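Local coordinates for rhizobiales Sp. Pch2 (Marine metagenome, PDB 6PB3), which is a Trip13/Pch2-like AAA+ ATPase that probably uses ATP to remodel HORMA domain proteins and so regulates cGAS-like enzymes in bacterial immunity to bacteriophage, at residues 37-42 with 75-80; 89-94 with 200-205. All blocks are in the same frame, centred on the assembly; numbering follows the deposited sequence.

Contact 1. Residues 37-42 with 75-80; sequences SRLSKM and PLIVLA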
# COMPACT_ATOMS: atom_id res chain seq x y z
N SER A 37 -29.07 -21.82 11.43
CA SER A 37 -29.58 -23.00 10.75
C SER A 37 -28.49 -23.70 9.94
O SER A 37 -28.33 -24.93 10.01
CB SER A 37 -30.74 -22.60 9.84
OG SER A 37 -31.04 -23.61 8.89
N ARG A 38 -27.73 -22.94 9.15
CA ARG A 38 -26.69 -23.57 8.34
C ARG A 38 -25.59 -24.16 9.21
O ARG A 38 -25.17 -25.31 9.01
CB ARG A 38 -26.09 -22.56 7.36
CG ARG A 38 -27.06 -22.07 6.32
CD ARG A 38 -26.38 -21.04 5.40
NE ARG A 38 -27.37 -20.39 4.55
CZ ARG A 38 -27.13 -19.33 3.78
NH1 ARG A 38 -25.93 -18.78 3.74
NH2 ARG A 38 -28.10 -18.83 3.04
N LEU A 39 -25.12 -23.41 10.21
CA LEU A 39 -24.10 -23.94 11.09
C LEU A 39 -24.60 -25.18 11.81
O LEU A 39 -23.92 -26.21 11.84
CB LEU A 39 -23.64 -22.87 12.09
CG LEU A 39 -22.53 -23.30 13.05
CD1 LEU A 39 -21.33 -23.81 12.24
CD2 LEU A 39 -22.10 -22.19 14.05
N SER A 40 -25.83 -25.13 12.33
CA SER A 40 -26.35 -26.26 13.09
C SER A 40 -26.55 -27.48 12.20
O SER A 40 -26.22 -28.61 12.59
CB SER A 40 -27.68 -25.87 13.79
OG SER A 40 -28.45 -27.01 14.06
N LYS A 41 -27.11 -27.28 11.02
CA LYS A 41 -27.41 -28.44 10.18
C LYS A 41 -26.13 -29.05 9.60
O LYS A 41 -26.04 -30.28 9.46
CB LYS A 41 -28.39 -28.03 9.08
CG LYS A 41 -29.81 -27.68 9.58
CD LYS A 41 -30.61 -27.01 8.47
CE LYS A 41 -32.12 -26.94 8.77
NZ LYS A 41 -32.83 -26.36 7.59
N MSE A 42 -25.14 -28.23 9.25
CA MSE A 42 -23.88 -28.74 8.68
C MSE A 42 -23.14 -29.60 9.70
O MSE A 42 -22.64 -30.69 9.38
CB MSE A 42 -22.98 -27.60 8.19
CG MSE A 42 -21.72 -28.06 7.45
SE MSE A 42 -22.07 -29.12 5.82
CE MSE A 42 -21.76 -30.84 6.46
N PRO A 75 -14.35 -32.50 7.95
CA PRO A 75 -15.31 -31.93 8.93
C PRO A 75 -14.86 -30.62 9.56
O PRO A 75 -14.64 -30.50 10.77
CB PRO A 75 -15.44 -33.07 9.96
CG PRO A 75 -14.11 -33.75 9.92
CD PRO A 75 -13.59 -33.64 8.50
N LEU A 76 -14.77 -29.58 8.74
CA LEU A 76 -14.36 -28.25 9.16
C LEU A 76 -15.38 -27.24 8.66
O LEU A 76 -15.77 -27.29 7.49
CB LEU A 76 -12.96 -27.91 8.63
CG LEU A 76 -12.54 -26.43 8.65
CD1 LEU A 76 -12.26 -25.95 10.08
CD2 LEU A 76 -11.32 -26.18 7.74
N ILE A 77 -15.78 -26.32 9.52
CA ILE A 77 -16.68 -25.23 9.15
C ILE A 77 -16.01 -23.92 9.51
O ILE A 77 -15.54 -23.74 10.64
CB ILE A 77 -18.05 -25.35 9.85
CG1 ILE A 77 -18.70 -26.69 9.51
CG2 ILE A 77 -18.96 -24.19 9.42
CD1 ILE A 77 -19.91 -27.04 10.36
N VAL A 78 -15.97 -23.00 8.56
CA VAL A 78 -15.33 -21.71 8.73
C VAL A 78 -16.41 -20.65 8.89
O VAL A 78 -17.33 -20.57 8.06
CB VAL A 78 -14.40 -21.39 7.54
CG1 VAL A 78 -13.90 -19.93 7.61
CG2 VAL A 78 -13.20 -22.32 7.56
N LEU A 79 -16.31 -19.85 9.95
CA LEU A 79 -17.14 -18.66 10.14
C LEU A 79 -16.27 -17.46 9.86
O LEU A 79 -15.29 -17.22 10.58
CB LEU A 79 -17.72 -18.59 11.55
CG LEU A 79 -18.46 -19.80 12.13
CD1 LEU A 79 -19.16 -19.39 13.45
CD2 LEU A 79 -19.46 -20.35 11.14
N ALA A 80 -16.61 -16.70 8.82
CA ALA A 80 -15.78 -15.59 8.35
C ALA A 80 -16.60 -14.32 8.24
O ALA A 80 -17.75 -14.36 7.80
CB ALA A 80 -15.16 -15.91 6.98

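Contact 2. Residues 89-94 with 200-205; sequences ELAETI and IMCTNR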
# COMPACT_ATOMS: atom_id res chain seq x y z
N GLU A 89 -19.75 -15.94 19.61
CA GLU A 89 -20.88 -16.27 20.47
C GLU A 89 -21.75 -17.33 19.82
O GLU A 89 -22.27 -18.23 20.50
CB GLU A 89 -21.68 -15.00 20.78
CG GLU A 89 -22.91 -15.23 21.63
CD GLU A 89 -22.61 -15.25 23.11
OE1 GLU A 89 -21.42 -15.38 23.48
OE2 GLU A 89 -23.57 -15.13 23.90
N LEU A 90 -21.91 -17.28 18.50
CA LEU A 90 -22.64 -18.33 17.81
C LEU A 90 -21.91 -19.67 17.91
O LEU A 90 -22.51 -20.70 18.23
CB LEU A 90 -22.88 -17.94 16.35
CG LEU A 90 -23.63 -18.97 15.51
CD1 LEU A 90 -25.05 -19.16 16.06
CD2 LEU A 90 -23.67 -18.54 14.07
N ALA A 91 -20.60 -19.67 17.66
CA ALA A 91 -19.86 -20.92 17.68
C ALA A 91 -19.85 -21.54 19.07
O ALA A 91 -19.81 -22.77 19.19
CB ALA A 91 -18.43 -20.70 17.17
N GLU A 92 -19.85 -20.72 20.12
CA GLU A 92 -19.79 -21.23 21.48
C GLU A 92 -21.13 -21.74 21.99
O GLU A 92 -21.16 -22.38 23.04
CB GLU A 92 -19.30 -20.14 22.44
CG GLU A 92 -17.84 -19.77 22.28
CD GLU A 92 -17.45 -18.68 23.27
OE1 GLU A 92 -18.36 -18.07 23.86
OE2 GLU A 92 -16.23 -18.44 23.46
N THR A 93 -22.22 -21.44 21.30
CA THR A 93 -23.53 -21.86 21.79
C THR A 93 -24.30 -22.77 20.83
O THR A 93 -25.24 -23.44 21.28
CB THR A 93 -24.40 -20.63 22.11
OG1 THR A 93 -24.52 -19.81 20.94
CG2 THR A 93 -23.76 -19.83 23.22
N ILE A 94 -23.90 -22.83 19.56
CA ILE A 94 -24.66 -23.54 18.53
C ILE A 94 -24.79 -25.03 18.84
O ILE A 94 -25.70 -25.68 18.32
CB ILE A 94 -24.00 -23.31 17.15
CG1 ILE A 94 -24.96 -23.66 16.01
CG2 ILE A 94 -22.68 -24.09 17.03
CD1 ILE A 94 -26.29 -22.93 16.12
N ILE A 200 -14.94 -26.11 14.24
CA ILE A 200 -15.41 -24.79 13.88
C ILE A 200 -14.25 -23.84 14.02
O ILE A 200 -13.58 -23.79 15.07
CB ILE A 200 -16.57 -24.32 14.79
CG1 ILE A 200 -17.76 -25.29 14.69
CG2 ILE A 200 -16.95 -22.87 14.44
CD1 ILE A 200 -18.86 -25.04 15.71
N MSE A 201 -14.01 -23.05 12.99
CA MSE A 201 -13.03 -22.01 13.21
C MSE A 201 -13.53 -20.67 12.73
O MSE A 201 -14.19 -20.56 11.70
CB MSE A 201 -11.71 -22.40 12.57
CG MSE A 201 -11.70 -22.44 11.10
SE MSE A 201 -9.80 -22.34 10.76
CE MSE A 201 -9.50 -20.66 11.61
N CYS A 202 -13.21 -19.64 13.50
CA CYS A 202 -13.65 -18.29 13.23
C CYS A 202 -12.46 -17.47 12.74
O CYS A 202 -11.35 -17.63 13.24
CB CYS A 202 -14.26 -17.63 14.49
SG CYS A 202 -15.64 -18.58 15.18
N THR A 203 -12.73 -16.60 11.77
CA THR A 203 -11.73 -15.68 11.25
C THR A 203 -12.46 -14.40 10.85
O THR A 203 -13.63 -14.43 10.47
CB THR A 203 -10.99 -16.28 10.05
OG1 THR A 203 -9.98 -15.37 9.62
CG2 THR A 203 -11.96 -16.53 8.90
N ASN A 204 -11.76 -13.28 10.96
CA ASN A 204 -12.34 -12.03 10.50
C ASN A 204 -12.36 -11.97 8.99
O ASN A 204 -13.40 -11.67 8.38
CB ASN A 204 -11.57 -10.85 11.09
CG ASN A 204 -11.44 -10.96 12.57
OD1 ASN A 204 -12.31 -11.53 13.25
ND2 ASN A 204 -10.35 -10.43 13.10
N ARG A 205 -11.24 -12.26 8.35
CA ARG A 205 -11.18 -12.30 6.90
C ARG A 205 -10.72 -13.67 6.44
O ARG A 205 -9.65 -14.14 6.83
CB ARG A 205 -10.25 -11.23 6.35
CG ARG A 205 -10.67 -10.75 4.98
CD ARG A 205 -11.65 -9.59 5.07
NE ARG A 205 -11.84 -8.96 3.77
CZ ARG A 205 -12.21 -7.69 3.60
NH1 ARG A 205 -12.43 -6.90 4.64
NH2 ARG A 205 -12.35 -7.21 2.36

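Contact 1. Residues 37-42 with 75-80
I77 meets two side chains of helix 33-47. Its CG2 methyl lies against CD1 of L39 at 3.7 Å, and its longer arm ends in CD1, which sits 3.6 Å from CG of M42. The residue points from strand 76-81 at the helix; with CG1 anti to the carbonyl carbon (chi1 -58°) and CG2 anti to the backbone N, the arm runs chiefly to M42, its CD1 also bordering L39 CD1, while the short branch turns to L39. Both helix residues slant across I77.

L39 leaves the helix along its flank, and its CG, anti to the backbone N, brings the forked end back to the strand. One prong, CD1, is shared: besides I77 CG2 it reaches CD2 of L79, 4.1 Å away. The other prong, CD2, faces CD1 of L79 at the same separation, and the two leucines pass each other at about a right angle, fork against fork. M42, a selenomethionine, touches I77 through CB and CG, the start of its chain, before it bends at chi2 and chi3.

Helix and strand segments run nearly antiparallel, at 167°, their axes 10.2 Å apart, a separation spanned by L39, M42, I77 and L79. L43 and L46 of the same helix also pack on I77, while I221 of strand 219-223 touches L39 and F223 touches L79. K41 NZ hydrogen-bonds to L281 O and Y284 O of a second subunit. All four residues that meet here are buried and join through carbon atoms alone, so these two segments meet by apolar packing, which sets no directional bond between them.

Contact 2. Residues 89-94 with 200-205
A91 and I200 join the helix after the probable P-loop (Walker A) to a central strand of the AAA+ nucleotide-binding fold. A91, on helix 87-93, aims its CB at strand 197-203 and rests on two side chains of that strand: CG2 of I200 lies 3.8 Å away and SG of C202 4.0 Å. With alanine facing the strand, the two backbones come close, the CA atoms of A91 and I200 being 7.0 Å apart.

Both strand residues point to the helix. I200 places CG2 anti to its backbone N, which turns this methyl to A91, while CG1, beside the N, sends the extended arm to I94. There CD1 of I200 meets CG2 of I94 at 4.2 Å, a looser touch made obliquely. I94 starts toward the strand, but its CG1, anti to the backbone N at chi1 -163°, carries the longer arm away, and only the CG2 methyl faces I200. The side chain of C202 also touches the probable P-loop and lies about 6 Å from a bound sulfate, probably from the crystallisation liquor.

Other side chains enclose the contact: L156 of strand 151-157 packs on A91 and I200, L43 of helix 33-47 on I94 and I200, and L26 of helix 20-28 on I94. L90 O accepts from both T93 N and I94 N. The T93 hydroxyl turns back over the preceding turn, OG1 donating to E89 O at 2.8 Å, with a C=O...OG1 angle of 147° and the donor tilted 20° from the carbonyl plane.

In the fold
Contacts 1 and 2 lie about 9 Å apart, centre to centre, in the buried heart of the AAA+ ATPase core. Along the chain they come in series: contact 1 closes with strand 76-81, the probable P-loop follows, and helix 87-93 opens contact 2. Strands 76-81 and 197-203 are parallel neighbours in one sheet, probably hydrogen-bonded through L79 N to M201 O and M201 N to I77 O. Helix 33-47 also touches segment 89-94, with L39 CD2 3.6 Å from I94 CG2. The two contacts adjoin through apolar side chains and set segments 37-42 and 89-94 against neighbouring strands, of which 76-81 runs into the probable P-loop.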